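Local coordinates for pirin-like protein (Geobacillus kaustophilus, PDB 2P17) that is of uncharacterised function but binds one iron ion per subunit, as a bicupin member of the pirin family, at residues 87-92 with 127-132. Residues are numbered along the deposited sequence; the frame is centred on the assembly and turned at random.
Sequences DVQWMT and PRYQNL
Tyr129 lies across Gln89 on one face of an antiparallel strand pair in the N-terminal cupin barrel of this pirin-family protein, a worked example of how a strand later in the chain pairs with strand 88-92. Strand 128-132 runs antiparallel to it, and six backbone hydrogen bonds join them through the pairs Val88-Leu132, Trp90-Gln130 and Thr92-Arg128. Followed outward from CB, the Tyr129 side chain sets CG anti to the backbone N (chi1 178°), which sends the ring along the strand pair toward Gln89. Tyr129 CD1 comes within 4.3 Å of Met91 CB, which sits at the ring edge; Tyr129 CE1 then packs 3.6 Å from Gln89 CB. At the tip, Tyr129 OH donates to Gln89 OE1 at 2.6 Å, in the carbonyl plane and on a lone pair, with ring and amide planes 74° apart. Tyr129 OH also accepts Asn131 ND2 at 3.1 Å and bonds Ser81, while His73 stacks on the ring. Gln89 NE2 turns to Thr64 and to Glu101, a predicted iron ligand, so Tyr129 appears to be a second-shell support for this amide. A phenylalanine in place of Tyr129 would probably keep the ring packing but cost Gln89 OE1 and Asn131 ND2 this hydroxyl, leaving the Gln89 amide somewhat less firmly fixed. The other face is apolar at one end, where Leu132 CD1 lies 4.1 Å from Trp90 CE3. Farther along it, Glu61 bonds Thr92 OG1 and Lys162 N holds Gln130 OE1, while a water donates to Trp90 O and Thr92 OG1 and accepts from Gln130 NE2 at 2.9 Å.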
loop_
_atom_site.group_PDB
_atom_site.type_symbol
_atom_site.label_atom_id
_atom_site.label_comp_id
_atom_site.label_asym_id
_atom_site.label_seq_id
_atom_site.Cartn_x
_atom_site.Cartn_y
_atom_site.Cartn_z
ATOM N N ASP A 87 -7.558 -8.924 0.319
ATOM C CA ASP A 87 -8.515 -7.817 0.394
ATOM C C ASP A 87 -7.889 -6.574 1.010
ATOM O O ASP A 87 -6.892 -6.652 1.731
ATOM C CB ASP A 87 -9.737 -8.219 1.225
ATOM C CG ASP A 87 -10.581 -9.303 0.566
ATOM O OD1 ASP A 87 -10.584 -9.406 -0.684
ATOM O OD2 ASP A 87 -11.248 -10.047 1.325
ATOM N N VAL A 88 -8.505 -5.429 0.720
ATOM C CA VAL A 88 -8.022 -4.131 1.202
ATOM C C VAL A 88 -9.173 -3.360 1.841
ATOM O O VAL A 88 -10.335 -3.555 1.488
ATOM C CB VAL A 88 -7.374 -3.330 0.024
ATOM C CG1 VAL A 88 -7.128 -1.856 0.366
ATOM C CG2 VAL A 88 -6.058 -3.998 -0.415
ATOM N N GLN A 89 -8.859 -2.540 2.835
ATOM C CA GLN A 89 -9.817 -1.546 3.314
ATOM C C GLN A 89 -9.165 -0.171 3.359
ATOM O O GLN A 89 -7.956 -0.046 3.605
ATOM C CB GLN A 89 -10.405 -1.925 4.680
ATOM C CG GLN A 89 -9.358 -1.982 5.783
ATOM C CD GLN A 89 -9.842 -2.655 7.072
ATOM O OE1 GLN A 89 -11.004 -3.034 7.207
ATOM N NE2 GLN A 89 -8.928 -2.797 8.029
ATOM N N TRP A 90 -9.981 0.849 3.138
ATOM C CA TRP A 90 -9.523 2.227 3.065
ATOM C C TRP A 90 -10.347 3.013 4.075
ATOM O O TRP A 90 -11.555 3.190 3.893
ATOM C CB TRP A 90 -9.765 2.758 1.653
ATOM C CG TRP A 90 -8.889 3.897 1.243
ATOM C CD1 TRP A 90 -8.972 5.211 1.656
ATOM C CD2 TRP A 90 -7.797 3.829 0.326
ATOM N NE1 TRP A 90 -7.991 5.958 1.034
ATOM C CE2 TRP A 90 -7.252 5.131 0.222
ATOM C CE3 TRP A 90 -7.214 2.785 -0.421
ATOM C CZ2 TRP A 90 -6.148 5.416 -0.593
ATOM C CZ3 TRP A 90 -6.120 3.064 -1.227
ATOM C CH2 TRP A 90 -5.596 4.372 -1.307
HETATM N N MSE A 91 -9.707 3.469 5.146
HETATM C CA MSE A 91 -10.442 4.167 6.184
HETATM C C MSE A 91 -9.979 5.608 6.251
HETATM O O MSE A 91 -8.817 5.881 6.530
HETATM C CB MSE A 91 -10.266 3.486 7.536
HETATM C CG MSE A 91 -11.177 4.088 8.590
HETATM SE SE MSE A 91 -10.843 3.474 10.403
HETATM C CE MSE A 91 -9.938 1.795 10.033
ATOM N N THR A 92 -10.895 6.525 5.971
ATOM C CA THR A 92 -10.624 7.952 6.108
ATOM C C THR A 92 -11.011 8.361 7.522
ATOM O O THR A 92 -12.190 8.319 7.876
ATOM C CB THR A 92 -11.429 8.765 5.082
ATOM O OG1 THR A 92 -11.178 8.231 3.775
ATOM C CG2 THR A 92 -11.052 10.246 5.123
ATOM N N PRO A 127 -15.544 11.070 8.548
ATOM C CA PRO A 127 -14.950 9.734 8.405
ATOM C C PRO A 127 -15.721 8.886 7.397
ATOM O O PRO A 127 -16.939 9.051 7.229
ATOM C CB PRO A 127 -15.043 9.127 9.813
ATOM C CG PRO A 127 -15.999 9.989 10.567
ATOM C CD PRO A 127 -16.049 11.329 9.910
ATOM N N ARG A 128 -15.006 7.984 6.731
ATOM C CA ARG A 128 -15.585 7.149 5.679
ATOM C C ARG A 128 -14.804 5.842 5.651
ATOM O O ARG A 128 -13.596 5.827 5.901
ATOM C CB ARG A 128 -15.512 7.899 4.335
ATOM C CG ARG A 128 -15.727 7.109 3.049
ATOM C CD ARG A 128 -15.648 8.054 1.844
ATOM N NE ARG A 128 -14.306 8.561 1.502
ATOM C CZ ARG A 128 -14.099 9.576 0.656
ATOM N NH1 ARG A 128 -15.139 10.189 0.110
ATOM N NH2 ARG A 128 -12.876 9.995 0.361
ATOM N N TYR A 129 -15.499 4.757 5.344
ATOM C CA TYR A 129 -14.898 3.437 5.255
ATOM C C TYR A 129 -15.245 2.822 3.910
ATOM O O TYR A 129 -16.395 2.866 3.470
ATOM C CB TYR A 129 -15.408 2.544 6.395
ATOM C CG TYR A 129 -14.865 1.134 6.330
ATOM C CD1 TYR A 129 -13.555 0.852 6.730
ATOM C CD2 TYR A 129 -15.655 0.085 5.864
ATOM C CE1 TYR A 129 -13.055 -0.428 6.664
ATOM C CE2 TYR A 129 -15.158 -1.219 5.785
ATOM C CZ TYR A 129 -13.859 -1.463 6.196
ATOM O OH TYR A 129 -13.358 -2.744 6.143
ATOM N N GLN A 130 -14.228 2.278 3.252
ATOM C CA GLN A 130 -14.409 1.537 2.004
ATOM C C GLN A 130 -13.820 0.145 2.146
ATOM O O GLN A 130 -12.644 -0.009 2.482
ATOM C CB GLN A 130 -13.735 2.259 0.841
ATOM C CG GLN A 130 -14.136 3.693 0.675
ATOM C CD GLN A 130 -13.367 4.355 -0.433
ATOM O OE1 GLN A 130 -13.606 4.081 -1.618
ATOM N NE2 GLN A 130 -12.437 5.232 -0.070
ATOM N N ASN A 131 -14.652 -0.859 1.907
ATOM C CA ASN A 131 -14.213 -2.251 1.889
ATOM C C ASN A 131 -13.936 -2.649 0.439
ATOM O O ASN A 131 -14.836 -2.638 -0.407
ATOM C CB ASN A 131 -15.290 -3.140 2.524
ATOM C CG ASN A 131 -14.802 -4.539 2.804
ATOM O OD1 ASN A 131 -14.785 -5.384 1.917
ATOM N ND2 ASN A 131 -14.397 -4.793 4.046
ATOM N N LEU A 132 -12.683 -2.984 0.151
ATOM C CA LEU A 132 -12.234 -3.197 -1.221
ATOM C C LEU A 132 -11.867 -4.654 -1.449
ATOM O O LEU A 132 -10.719 -5.047 -1.304
ATOM C CB LEU A 132 -11.043 -2.277 -1.542
ATOM C CG LEU A 132 -11.261 -0.785 -1.287
ATOM C CD1 LEU A 132 -9.966 -0.000 -1.501
ATOM C CD2 LEU A 132 -12.406 -0.222 -2.140
HETATM O O HOH W 1 -12.308 5.741 2.788
#